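Local coordinates for protein GlcNAc-alpha-1,4-Gal-releasing endo-beta-galactosidase (Clostridium perfringens, PDB 1UPS) that probably hydrolyses O-glycosidic bonds as a calcium-binding family 16 endo-beta-galactosidase, releasing GlcNAc-alpha-1,4-Gal from glycans, at residues 101-106 with 151-156; 310-315 with 356-361. All coordinates share one frame; numbering follows the deposited sequence.

Contact 1: 101-106 with 151-156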
# COMPACT_ATOMS: atom_id res chain seq x y z
N PHE A 101 -8.27 -0.51 -18.81
CA PHE A 101 -9.51 -1.25 -19.08
C PHE A 101 -10.60 -0.25 -19.48
O PHE A 101 -10.44 0.98 -19.33
CB PHE A 101 -9.97 -2.01 -17.82
CG PHE A 101 -10.31 -1.08 -16.69
CD1 PHE A 101 -9.30 -0.59 -15.85
CD2 PHE A 101 -11.62 -0.62 -16.52
CE1 PHE A 101 -9.61 0.33 -14.83
CE2 PHE A 101 -11.94 0.30 -15.50
CZ PHE A 101 -10.92 0.77 -14.65
N ASP A 102 -11.72 -0.78 -19.96
CA ASP A 102 -12.91 0.02 -20.25
C ASP A 102 -14.05 -0.96 -20.07
O ASP A 102 -14.18 -1.91 -20.84
CB ASP A 102 -12.83 0.55 -21.68
CG ASP A 102 -13.97 1.49 -22.04
OD1 ASP A 102 -13.97 1.96 -23.22
OD2 ASP A 102 -14.89 1.80 -21.26
N LYS A 103 -14.88 -0.75 -19.05
CA LYS A 103 -15.85 -1.77 -18.68
C LYS A 103 -17.03 -1.13 -17.94
O LYS A 103 -16.82 -0.25 -17.10
CB LYS A 103 -15.19 -2.87 -17.81
CG LYS A 103 -16.09 -4.10 -17.55
CD LYS A 103 -15.27 -5.24 -16.92
CE LYS A 103 -16.07 -6.54 -16.73
NZ LYS A 103 -16.88 -6.52 -15.49
N SER A 104 -18.24 -1.57 -18.27
CA SER A 104 -19.46 -1.05 -17.63
C SER A 104 -19.41 -1.20 -16.10
O SER A 104 -18.85 -2.18 -15.59
CB SER A 104 -20.70 -1.78 -18.14
OG SER A 104 -21.01 -1.41 -19.47
N TRP A 105 -20.02 -0.25 -15.40
CA TRP A 105 -20.29 -0.31 -13.96
C TRP A 105 -19.07 -0.20 -13.03
O TRP A 105 -19.24 -0.19 -11.81
CB TRP A 105 -21.08 -1.59 -13.61
CG TRP A 105 -22.51 -1.59 -14.09
CD1 TRP A 105 -23.04 -2.35 -15.09
CD2 TRP A 105 -23.57 -0.80 -13.57
NE1 TRP A 105 -24.38 -2.08 -15.22
CE2 TRP A 105 -24.74 -1.13 -14.30
CE3 TRP A 105 -23.67 0.16 -12.55
CZ2 TRP A 105 -25.98 -0.53 -14.05
CZ3 TRP A 105 -24.91 0.76 -12.30
CH2 TRP A 105 -26.05 0.41 -13.05
N ILE A 106 -17.87 -0.08 -13.58
CA ILE A 106 -16.67 -0.10 -12.72
C ILE A 106 -16.55 1.11 -11.79
O ILE A 106 -16.61 2.26 -12.24
CB ILE A 106 -15.37 -0.27 -13.55
CG1 ILE A 106 -15.40 -1.60 -14.32
CG2 ILE A 106 -14.16 -0.22 -12.60
CD1 ILE A 106 -15.59 -2.88 -13.42
N VAL A 151 -8.59 -0.98 -9.21
CA VAL A 151 -9.96 -1.28 -8.84
C VAL A 151 -10.32 -2.68 -9.32
O VAL A 151 -9.84 -3.12 -10.36
CB VAL A 151 -10.97 -0.24 -9.42
CG1 VAL A 151 -10.75 1.14 -8.77
CG2 VAL A 151 -10.87 -0.12 -10.97
N GLY A 152 -11.16 -3.37 -8.55
CA GLY A 152 -11.66 -4.67 -8.96
C GLY A 152 -12.41 -4.57 -10.27
O GLY A 152 -13.08 -3.56 -10.57
N MET A 153 -12.29 -5.62 -11.08
CA MET A 153 -12.94 -5.62 -12.39
C MET A 153 -14.37 -6.11 -12.35
O MET A 153 -15.03 -6.20 -13.39
CB MET A 153 -12.12 -6.44 -13.40
CG MET A 153 -10.80 -5.74 -13.79
SD MET A 153 -10.97 -4.11 -14.58
CE MET A 153 -11.97 -4.36 -15.82
N GLN A 154 -14.87 -6.45 -11.15
CA GLN A 154 -16.29 -6.78 -10.97
C GLN A 154 -16.70 -7.91 -11.91
O GLN A 154 -17.79 -7.92 -12.49
CB GLN A 154 -17.16 -5.50 -11.14
CG GLN A 154 -16.87 -4.47 -10.04
CD GLN A 154 -17.41 -3.06 -10.31
OE1 GLN A 154 -16.73 -2.08 -10.00
NE2 GLN A 154 -18.61 -2.95 -10.87
N ASP A 155 -15.82 -8.89 -12.04
CA ASP A 155 -16.02 -9.99 -13.00
C ASP A 155 -17.07 -11.00 -12.58
O ASP A 155 -17.56 -11.79 -13.42
CB ASP A 155 -14.68 -10.69 -13.26
CG ASP A 155 -13.74 -9.87 -14.11
OD1 ASP A 155 -14.20 -9.22 -15.10
OD2 ASP A 155 -12.51 -9.83 -13.87
N ASP A 156 -17.42 -10.99 -11.29
CA ASP A 156 -18.44 -11.91 -10.77
C ASP A 156 -19.82 -11.67 -11.41
O ASP A 156 -20.43 -12.59 -11.97
CB ASP A 156 -18.50 -11.91 -9.21
CG ASP A 156 -18.64 -10.51 -8.61
OD1 ASP A 156 -18.94 -10.43 -7.39
OD2 ASP A 156 -18.46 -9.45 -9.25
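Met153 lays its sulfur over one face of the Phe101 ring, SD standing 4.1 Å from the ring centroid in a Met-aromatic contact. The pair belongs to the beta-sandwich of a family 16 glycoside hydrolase, where strand 101-102 and the turn after it pack on the end of strand 145-152 and the loop that follows. Bends at chi2 and chi3 fold the methionine back, bringing methyl CE to 3.6 Å from Lys103 CD; a flexible thioether suits a site between ring and aliphatic chain. Val151 CG2 serves two neighbours, 3.7 Å from Ile106 CG2 and 3.8 Å from Phe101 CZ. The other branch of Ile106 ends in CD1, 3.4 Å from Met153 O, and packs on the Gln154 side chain, sliding past it in the opposite direction.

Lys103 runs extended until chi4 (-83°) turns its amine onto the carbonyl of Met153, NZ to O 2.8 Å; Asn158 takes a second bond from NZ, and Asp155 OD1, paired with Arg122, makes a long salt bridge to it. A type II turn from Lys103 to Ile106 presents the Trp105 carbonyl to the Gln154 amide. Both ends of that buried amide are used: OE1 accepts from the backbone of His107, and NE2 also donates to Asp159 O. The bond from Gln154 NE2 to Trp105 O, 3.0 Å, is fairly straight at 161°, yet the nitrogen sits above the carbonyl plane.

Contact 2: 310-315 with 356-361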
# COMPACT_ATOMS: atom_id res chain seq x y z
N ASP A 310 7.42 -15.25 33.94
CA ASP A 310 6.26 -14.51 33.45
C ASP A 310 6.61 -13.34 32.53
O ASP A 310 5.72 -12.66 32.01
CB ASP A 310 5.34 -14.06 34.60
CG ASP A 310 6.00 -13.08 35.56
OD1 ASP A 310 5.32 -12.69 36.55
OD2 ASP A 310 7.17 -12.64 35.42
N LYS A 311 7.91 -13.10 32.31
CA LYS A 311 8.35 -12.11 31.33
C LYS A 311 8.75 -12.80 30.03
O LYS A 311 8.90 -14.03 30.01
CB LYS A 311 9.55 -11.32 31.88
CG LYS A 311 9.26 -10.66 33.23
CD LYS A 311 9.38 -9.15 33.18
CE LYS A 311 8.82 -8.50 34.44
NZ LYS A 311 9.29 -9.18 35.68
N VAL A 312 8.94 -12.02 28.97
CA VAL A 312 9.53 -12.55 27.73
C VAL A 312 11.02 -12.19 27.76
O VAL A 312 11.37 -11.04 27.97
CB VAL A 312 8.84 -11.96 26.47
CG1 VAL A 312 9.44 -12.52 25.19
CG2 VAL A 312 7.34 -12.24 26.52
N SER A 313 11.88 -13.19 27.58
CA SER A 313 13.33 -13.00 27.65
C SER A 313 13.92 -12.60 26.31
O SER A 313 13.31 -12.79 25.26
CB SER A 313 14.00 -14.30 28.13
OG SER A 313 13.54 -14.69 29.42
N TYR A 314 15.12 -12.03 26.34
CA TYR A 314 15.93 -11.97 25.13
C TYR A 314 17.35 -12.42 25.46
O TYR A 314 17.80 -12.28 26.60
CB TYR A 314 15.92 -10.58 24.46
CG TYR A 314 16.55 -9.46 25.28
CD1 TYR A 314 17.94 -9.38 25.45
CD2 TYR A 314 15.76 -8.48 25.88
CE1 TYR A 314 18.53 -8.38 26.21
CE2 TYR A 314 16.34 -7.44 26.63
CZ TYR A 314 17.72 -7.41 26.79
OH TYR A 314 18.34 -6.43 27.53
N GLY A 315 18.03 -12.97 24.47
CA GLY A 315 19.42 -13.37 24.66
C GLY A 315 20.00 -13.98 23.40
O GLY A 315 19.35 -13.98 22.36
N ILE A 356 5.97 -6.82 28.49
CA ILE A 356 5.16 -7.69 27.65
C ILE A 356 4.84 -8.96 28.43
O ILE A 356 5.74 -9.57 29.02
CB ILE A 356 5.91 -8.05 26.33
CG1 ILE A 356 6.24 -6.78 25.53
CG2 ILE A 356 5.06 -9.02 25.48
CD1 ILE A 356 5.01 -6.03 24.99
N GLU A 357 3.57 -9.34 28.44
CA GLU A 357 3.11 -10.57 29.08
C GLU A 357 2.92 -11.66 28.03
O GLU A 357 2.84 -11.37 26.84
CB GLU A 357 1.77 -10.32 29.80
CG GLU A 357 1.85 -9.23 30.87
CD GLU A 357 0.49 -8.88 31.45
OE1 GLU A 357 -0.08 -9.76 32.14
OE2 GLU A 357 0.00 -7.76 31.19
N HIS A 358 2.83 -12.91 28.47
CA HIS A 358 2.51 -14.02 27.56
C HIS A 358 1.50 -14.98 28.18
O HIS A 358 1.69 -15.46 29.29
CB HIS A 358 3.77 -14.79 27.12
CG HIS A 358 4.63 -15.27 28.25
ND1 HIS A 358 4.49 -16.51 28.82
CD2 HIS A 358 5.64 -14.66 28.92
CE1 HIS A 358 5.37 -16.66 29.79
NE2 HIS A 358 6.09 -15.55 29.88
N GLY A 359 0.42 -15.23 27.44
CA GLY A 359 -0.63 -16.13 27.91
C GLY A 359 -1.54 -16.60 26.80
O GLY A 359 -1.57 -16.03 25.71
N LYS A 360 -2.31 -17.64 27.08
CA LYS A 360 -3.31 -18.09 26.14
C LYS A 360 -4.55 -17.23 26.33
O LYS A 360 -5.57 -17.68 26.86
CB LYS A 360 -3.60 -19.59 26.33
CG LYS A 360 -2.46 -20.49 25.85
CD LYS A 360 -2.81 -21.97 25.92
CE LYS A 360 -1.78 -22.82 25.19
NZ LYS A 360 -1.93 -24.27 25.55
N VAL A 361 -4.44 -15.97 25.92
CA VAL A 361 -5.51 -14.98 26.05
C VAL A 361 -6.38 -14.96 24.79
O VAL A 361 -5.94 -15.41 23.73
CB VAL A 361 -4.94 -13.55 26.33
CG1 VAL A 361 -4.13 -13.53 27.61
CG2 VAL A 361 -4.11 -13.03 25.14
O HOH W 1 3.06 -13.29 31.31
O HOH W 2 5.45 -10.01 31.86
O HOH W 3 8.48 -9.24 29.28
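His358 and Lys311 make the direct polar link: the imidazole NE2 donates to the carbonyl of Lys311, NE2 to O 3.2 Å, in a weak bond bent to 124° at the hydrogen. The acceptor lies at the ring edge, near its plane. NE2 also bonds to Asn309 O, whereas ND1 pairs with Glu345, so contacts on both nitrogens restrain the rotation of the ring. A flat group with two polar edge atoms fits this bridging place, and chi1 of 53°, with CG between the backbone N and carbonyl carbon, directs it there.

The apolar contact is Val312 CG2 on Ile356 CG2 at 4.1 Å; the same methyl meets His358 CD2 at 3.8 Å in van der Waals contact, while Leu347 of strand 346-348 touches both aliphatic residues; compact branched chains suit this buried spot.

The two segments belong to the C-terminal region, probably a ricin-like beta-trefoil, and each carries the second strand of a short hairpin, 302-304 with 313-315 and 346-348 with 357-359.

Three waters bridge the backbones. One molecule joins Asp310 O to His358 N and another joins Asp310 O to Ile356 O. A third accepts from Val312 N at 2.8 Å and donates to Ile356 O.

Overall arrangement
The contacts lie in series along the chain, on opposite sides of its centre, with about 48 Å between their centres and about 34 Å between nearest atoms. They share no strand: contact 1 belongs to the family 16 catalytic region, contact 2 to the C-terminal, probably trefoil, region. Contact 1 is mostly buried and covers more surface; sulfur, aromatic ring and branched aliphatics fill it, and its cross-segment hydrogen bonds run from side chains to main-chain carbonyls, with further partners outside. Contact 2 is only partly buried and farther from the chain's centre. There one weak imidazole bond and three bridging waters join the backbone beside two short strands, over a small apolar patch. Neither touches the calcium site.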